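PDB 6Z96: TudS from Uncultured bacterium, which removes sulfur from thiouracil in a non-redox reaction that depends on a [4Fe-4S] cluster, probably through a [4Fe-5S] intermediate. Local coordinates for residues Leu11-Lys23 with Glu45-Ala57. Numbering follows the deposited sequence.
With SF4 (iron/sulfur cluster), chain C; H2S (hydrosulfuric acid), chain D; EDO (1,2-ethanediol), chain E.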
loop_
_atom_site.group_PDB
_atom_site.type_symbol
_atom_site.label_atom_id
_atom_site.label_comp_id
_atom_site.label_asym_id
_atom_site.label_seq_id
_atom_site.Cartn_x
_atom_site.Cartn_y
_atom_site.Cartn_z
ATOM N N LEU A 11 -2.420 5.415 -5.760
ATOM C CA LEU A 11 -3.267 4.767 -6.789
ATOM C C LEU A 11 -4.534 5.570 -7.063
ATOM O O LEU A 11 -5.152 5.384 -8.115
ATOM C CB LEU A 11 -3.661 3.348 -6.354
ATOM C CG LEU A 11 -2.491 2.362 -6.274
ATOM C CD1 LEU A 11 -2.973 0.998 -5.710
ATOM C CD2 LEU A 11 -1.864 2.126 -7.647
ATOM N N LEU A 12 -4.947 6.411 -6.123
ATOM C CA LEU A 12 -6.097 7.318 -6.300
ATOM C C LEU A 12 -5.699 8.667 -6.925
ATOM O O LEU A 12 -6.557 9.552 -7.055
ATOM C CB LEU A 12 -6.758 7.568 -4.963
ATOM C CG LEU A 12 -7.327 6.332 -4.323
ATOM C CD1 LEU A 12 -7.828 6.656 -2.947
ATOM C CD2 LEU A 12 -8.473 5.730 -5.167
ATOM N N GLY A 13 -4.441 8.809 -7.338
ATOM C CA GLY A 13 -3.957 10.018 -7.994
ATOM C C GLY A 13 -3.389 11.060 -7.059
ATOM O O GLY A 13 -3.066 12.165 -7.504
ATOM N N GLN A 14 -3.261 10.744 -5.752
ATOM C CA GLN A 14 -2.683 11.716 -4.826
ATOM C C GLN A 14 -1.185 11.818 -5.040
ATOM O O GLN A 14 -0.511 10.812 -5.220
ATOM C CB GLN A 14 -3.033 11.366 -3.403
ATOM C CG GLN A 14 -4.543 11.290 -3.192
ATOM C CD GLN A 14 -4.895 11.279 -1.740
ATOM O OE1 GLN A 14 -4.106 11.705 -0.889
ATOM N NE2 GLN A 14 -6.104 10.852 -1.418
ATOM N N PRO A 15 -0.628 13.042 -5.000
ATOM C CA PRO A 15 0.799 13.213 -5.309
ATOM C C PRO A 15 1.671 13.036 -4.084
ATOM O O PRO A 15 2.479 13.900 -3.727
ATOM C CB PRO A 15 0.868 14.653 -5.852
ATOM C CG PRO A 15 -0.174 15.350 -4.995
ATOM C CD PRO A 15 -1.316 14.347 -4.854
ATOM N N VAL A 16 1.568 11.851 -3.502
ATOM C CA VAL A 16 2.313 11.496 -2.298
ATOM C C VAL A 16 3.505 10.570 -2.572
ATOM O O VAL A 16 4.158 10.186 -1.601
ATOM C CB VAL A 16 1.363 10.855 -1.266
ATOM C CG1 VAL A 16 0.373 11.871 -0.702
ATOM C CG2 VAL A 16 0.645 9.644 -1.875
ATOM N N ARG A 17 3.808 10.197 -3.840
ATOM C CA ARG A 17 4.936 9.318 -4.135
ATOM C C ARG A 17 6.235 9.975 -3.717
ATOM O O ARG A 17 6.279 11.212 -3.553
ATOM C CB ARG A 17 4.973 8.961 -5.641
ATOM C CG ARG A 17 3.902 7.935 -6.032
ATOM C CD ARG A 17 4.304 6.493 -5.697
ATOM N NE ARG A 17 5.363 6.013 -6.598
ATOM C CZ ARG A 17 5.870 4.787 -6.581
ATOM N NH1 ARG A 17 5.411 3.881 -5.719
ATOM N NH2 ARG A 17 6.815 4.440 -7.451
ATOM N N TYR A 18 7.312 9.179 -3.606
ATOM C CA TYR A 18 8.606 9.712 -3.190
ATOM C C TYR A 18 9.089 10.839 -4.114
ATOM O O TYR A 18 9.808 11.718 -3.656
ATOM C CB TYR A 18 9.662 8.589 -3.105
ATOM C CG TYR A 18 10.146 8.107 -4.451
ATOM C CD1 TYR A 18 9.353 7.291 -5.245
ATOM C CD2 TYR A 18 11.352 8.545 -4.970
ATOM C CE1 TYR A 18 9.770 6.890 -6.513
ATOM C CE2 TYR A 18 11.774 8.162 -6.243
ATOM C CZ TYR A 18 10.996 7.303 -6.993
ATOM O OH TYR A 18 11.421 6.880 -8.234
ATOM N N ASP A 19 8.730 10.779 -5.402
ATOM C CA ASP A 19 9.150 11.819 -6.346
ATOM C C ASP A 19 8.082 12.927 -6.540
ATOM O O ASP A 19 8.187 13.748 -7.464
ATOM C CB ASP A 19 9.553 11.183 -7.675
ATOM C CG ASP A 19 8.490 10.364 -8.362
ATOM O OD1 ASP A 19 7.352 10.287 -7.831
ATOM O OD2 ASP A 19 8.783 9.817 -9.450
ATOM N N GLY A 20 7.067 12.955 -5.694
ATOM C CA GLY A 20 5.995 13.936 -5.797
ATOM C C GLY A 20 5.002 13.628 -6.914
ATOM O O GLY A 20 4.093 14.422 -7.153
ATOM N N GLN A 21 5.123 12.479 -7.583
ATOM C CA GLN A 21 4.180 12.081 -8.641
ATOM C C GLN A 21 2.990 11.278 -8.047
ATOM O O GLN A 21 2.909 11.049 -6.844
ATOM C CB GLN A 21 4.888 11.216 -9.696
ATOM C CG GLN A 21 5.925 11.957 -10.523
ATOM C CD GLN A 21 6.353 11.098 -11.689
ATOM O OE1 GLN A 21 6.863 9.975 -11.529
ATOM N NE2 GLN A 21 6.146 11.607 -12.898
ATOM N N SER A 22 2.081 10.824 -8.900
ATOM C CA SER A 22 0.969 9.985 -8.501
ATOM C C SER A 22 0.989 8.734 -9.387
ATOM O O SER A 22 1.673 8.677 -10.408
ATOM C CB SER A 22 -0.345 10.740 -8.660
ATOM O OG SER A 22 -0.452 11.267 -9.975
ATOM N N LYS A 23 0.247 7.717 -8.981
ATOM C CA LYS A 23 0.140 6.466 -9.735
ATOM C C LYS A 23 -1.330 6.199 -9.943
ATOM O O LYS A 23 -1.821 5.080 -9.723
ATOM C CB LYS A 23 0.768 5.323 -8.912
ATOM C CG LYS A 23 2.278 5.463 -8.756
ATOM C CD LYS A 23 2.965 5.335 -10.116
ATOM C CE LYS A 23 4.461 5.185 -10.033
ATOM N NZ LYS A 23 5.075 5.166 -11.395
ATOM N N GLU A 45 3.905 5.865 4.100
ATOM C CA GLU A 45 5.119 6.657 4.300
ATOM C C GLU A 45 4.818 8.048 4.813
ATOM O O GLU A 45 5.510 8.531 5.719
ATOM C CB GLU A 45 5.995 6.656 3.068
ATOM C CG GLU A 45 6.589 5.273 2.919
ATOM C CD GLU A 45 7.205 4.967 1.565
ATOM O OE1 GLU A 45 7.675 5.928 0.910
ATOM O OE2 GLU A 45 7.259 3.778 1.168
ATOM N N VAL A 46 3.782 8.685 4.270
ATOM C CA VAL A 46 3.397 10.010 4.741
ATOM C C VAL A 46 2.798 9.888 6.153
ATOM O O VAL A 46 3.131 10.681 7.043
ATOM C CB VAL A 46 2.428 10.677 3.760
ATOM C CG1 VAL A 46 1.814 11.931 4.356
ATOM C CG2 VAL A 46 3.144 11.003 2.445
ATOM N N ALA A 47 1.976 8.843 6.399
ATOM C CA ALA A 47 1.388 8.671 7.745
ATOM C C ALA A 47 2.490 8.447 8.784
ATOM O O ALA A 47 2.371 8.918 9.926
ATOM C CB ALA A 47 0.432 7.478 7.747
ATOM N N GLY A 48 3.572 7.778 8.368
ATOM C CA GLY A 48 4.710 7.458 9.228
ATOM C C GLY A 48 5.631 8.633 9.504
ATOM O O GLY A 48 6.564 8.507 10.302
ATOM N N GLY A 49 5.380 9.780 8.843
ATOM C CA GLY A 49 6.131 11.008 9.083
ATOM C C GLY A 49 7.153 11.407 8.043
ATOM O O GLY A 49 7.892 12.380 8.260
ATOM N N LEU A 50 7.196 10.692 6.896
ATOM C CA LEU A 50 8.167 11.046 5.866
ATOM C C LEU A 50 7.607 12.179 4.983
ATOM O O LEU A 50 6.394 12.346 4.828
ATOM C CB LEU A 50 8.514 9.827 5.022
ATOM C CG LEU A 50 9.227 8.718 5.808
ATOM C CD1 LEU A 50 9.288 7.438 4.986
ATOM C CD2 LEU A 50 10.605 9.148 6.211
ATOM N N PRO A 51 8.523 13.029 4.477
ATOM C CA PRO A 51 8.096 14.159 3.648
ATOM C C PRO A 51 7.828 13.752 2.195
ATOM O O PRO A 51 8.053 12.602 1.805
ATOM C CB PRO A 51 9.307 15.099 3.749
ATOM C CG PRO A 51 10.491 14.138 3.705
ATOM C CD PRO A 51 9.999 12.959 4.587
ATOM N N THR A 52 7.326 14.704 1.376
ATOM C CA THR A 52 7.103 14.461 -0.049
ATOM C C THR A 52 7.682 15.680 -0.774
ATOM O O THR A 52 7.186 16.793 -0.572
ATOM C CB THR A 52 5.623 14.358 -0.359
ATOM O OG1 THR A 52 5.060 13.311 0.439
ATOM C CG2 THR A 52 5.399 14.030 -1.823
ATOM N N PRO A 53 8.743 15.543 -1.569
ATOM C CA PRO A 53 9.443 14.321 -1.944
ATOM C C PRO A 53 10.317 13.759 -0.828
ATOM O O PRO A 53 10.551 14.392 0.204
ATOM C CB PRO A 53 10.282 14.787 -3.149
ATOM C CG PRO A 53 10.670 16.203 -2.732
ATOM C CD PRO A 53 9.372 16.736 -2.201
ATOM N N ARG A 54 10.823 12.545 -1.053
ATOM C CA ARG A 54 11.697 11.862 -0.108
ATOM C C ARG A 54 12.600 10.951 -0.933
ATOM O O ARG A 54 12.256 10.581 -2.055
ATOM C CB ARG A 54 10.870 11.082 0.943
ATOM C CG ARG A 54 9.866 10.144 0.328
ATOM C CD ARG A 54 8.958 9.585 1.418
ATOM N NE ARG A 54 7.896 8.742 0.848
ATOM C CZ ARG A 54 6.772 9.211 0.311
ATOM N NH1 ARG A 54 6.543 10.525 0.263
ATOM N NH2 ARG A 54 5.888 8.378 -0.218
ATOM N N PRO A 55 13.784 10.618 -0.417
ATOM C CA PRO A 55 14.701 9.800 -1.231
ATOM C C PRO A 55 14.135 8.405 -1.432
ATOM O O PRO A 55 13.457 7.874 -0.540
ATOM C CB PRO A 55 15.981 9.736 -0.383
ATOM C CG PRO A 55 15.811 10.692 0.735
ATOM C CD PRO A 55 14.346 10.966 0.902
ATOM N N PRO A 56 14.496 7.746 -2.545
ATOM C CA PRO A 56 14.087 6.343 -2.715
ATOM C C PRO A 56 14.640 5.477 -1.595
ATOM O O PRO A 56 15.716 5.758 -1.056
ATOM C CB PRO A 56 14.739 5.938 -4.041
ATOM C CG PRO A 56 15.052 7.222 -4.742
ATOM C CD PRO A 56 15.310 8.234 -3.682
ATOM N N ALA A 57 13.881 4.486 -1.209
ATOM C CA ALA A 57 14.315 3.573 -0.146
ATOM C C ALA A 57 14.025 2.160 -0.536
ATOM O O ALA A 57 13.120 1.894 -1.339
ATOM C CB ALA A 57 13.615 3.909 1.163
HETATM FE FE1 SF4 C . 4.463 4.991 -1.738
HETATM FE FE2 SF4 C . 1.955 5.021 -2.745
HETATM FE FE3 SF4 C . 2.410 6.023 -0.220
HETATM FE FE4 SF4 C . 2.505 3.318 -0.697
HETATM S S1 SF4 C . 0.671 4.727 -0.831
HETATM S S2 SF4 C . 3.990 4.514 0.548
HETATM S S3 SF4 C . 3.438 3.270 -2.815
HETATM S S4 SF4 C . 3.186 6.857 -2.236
HETATM S S H2S D . 6.452 5.942 -2.582
HETATM C C1 EDO E . 10.707 6.386 0.062
HETATM O O1 EDO E . 10.140 5.102 -0.152
HETATM C C2 EDO E . 11.081 6.602 1.479
HETATM O O2 EDO E . 11.910 7.748 1.670
#
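R54 reaches V16 because its chain runs extended from CG to NE (chi2 -171°, chi3 176°) and chi4 then turns the guanidinium across that line. The group lies where two loops of the thiouracil desulfidase fold, 11-23 and 45-57, close over the [4Fe-4S] cluster. Its NH2 and NH1 both donate end-on to V16 O, at 2.9 Å from NH2, and each bond is bent. NH1 also donates to P51 O, while NE makes a salt bridge with E45, coming 2.8 Å from OE1 on that oxygen's anti lone pair. V16 O, P51 O and E45 OE1 all lie near the guanidinium plane, and bonds on three sides fix its rotation; arginine suits the place because its N-H groups all point outward in one plane. The backbone N of Y18 lies over one face. E45 is held from its other oxygen too, OE2 being hydrogen-bonded to S103.

Thus fixed, R54 presents NH2 to the bound H2S, 3.4 Å from its S, which in turn binds FE1 of the cluster at 2.4 Å. Y18 N and the bent chain of R17 also border this sulfur; the two arginines would probably make its surroundings more positive, with the E45 carboxylate nearby as a counterweight.

Just after the cis T52-P53 peptide the backbones come together: R54 N donates to a lone pair of Y18 O, with an N-H...O angle of 161°. G20 closes the type I turn from R17, its positive phi suiting glycine, and its CA lies 4.0 Å from T52 CG2. V16 sits between V46 and the cluster, its CB against V46 CG2 and its CG2 against S4. Farther out, P56 meets the Y18 ring obliquely, its CG 3.7 Å from Y18 CE2.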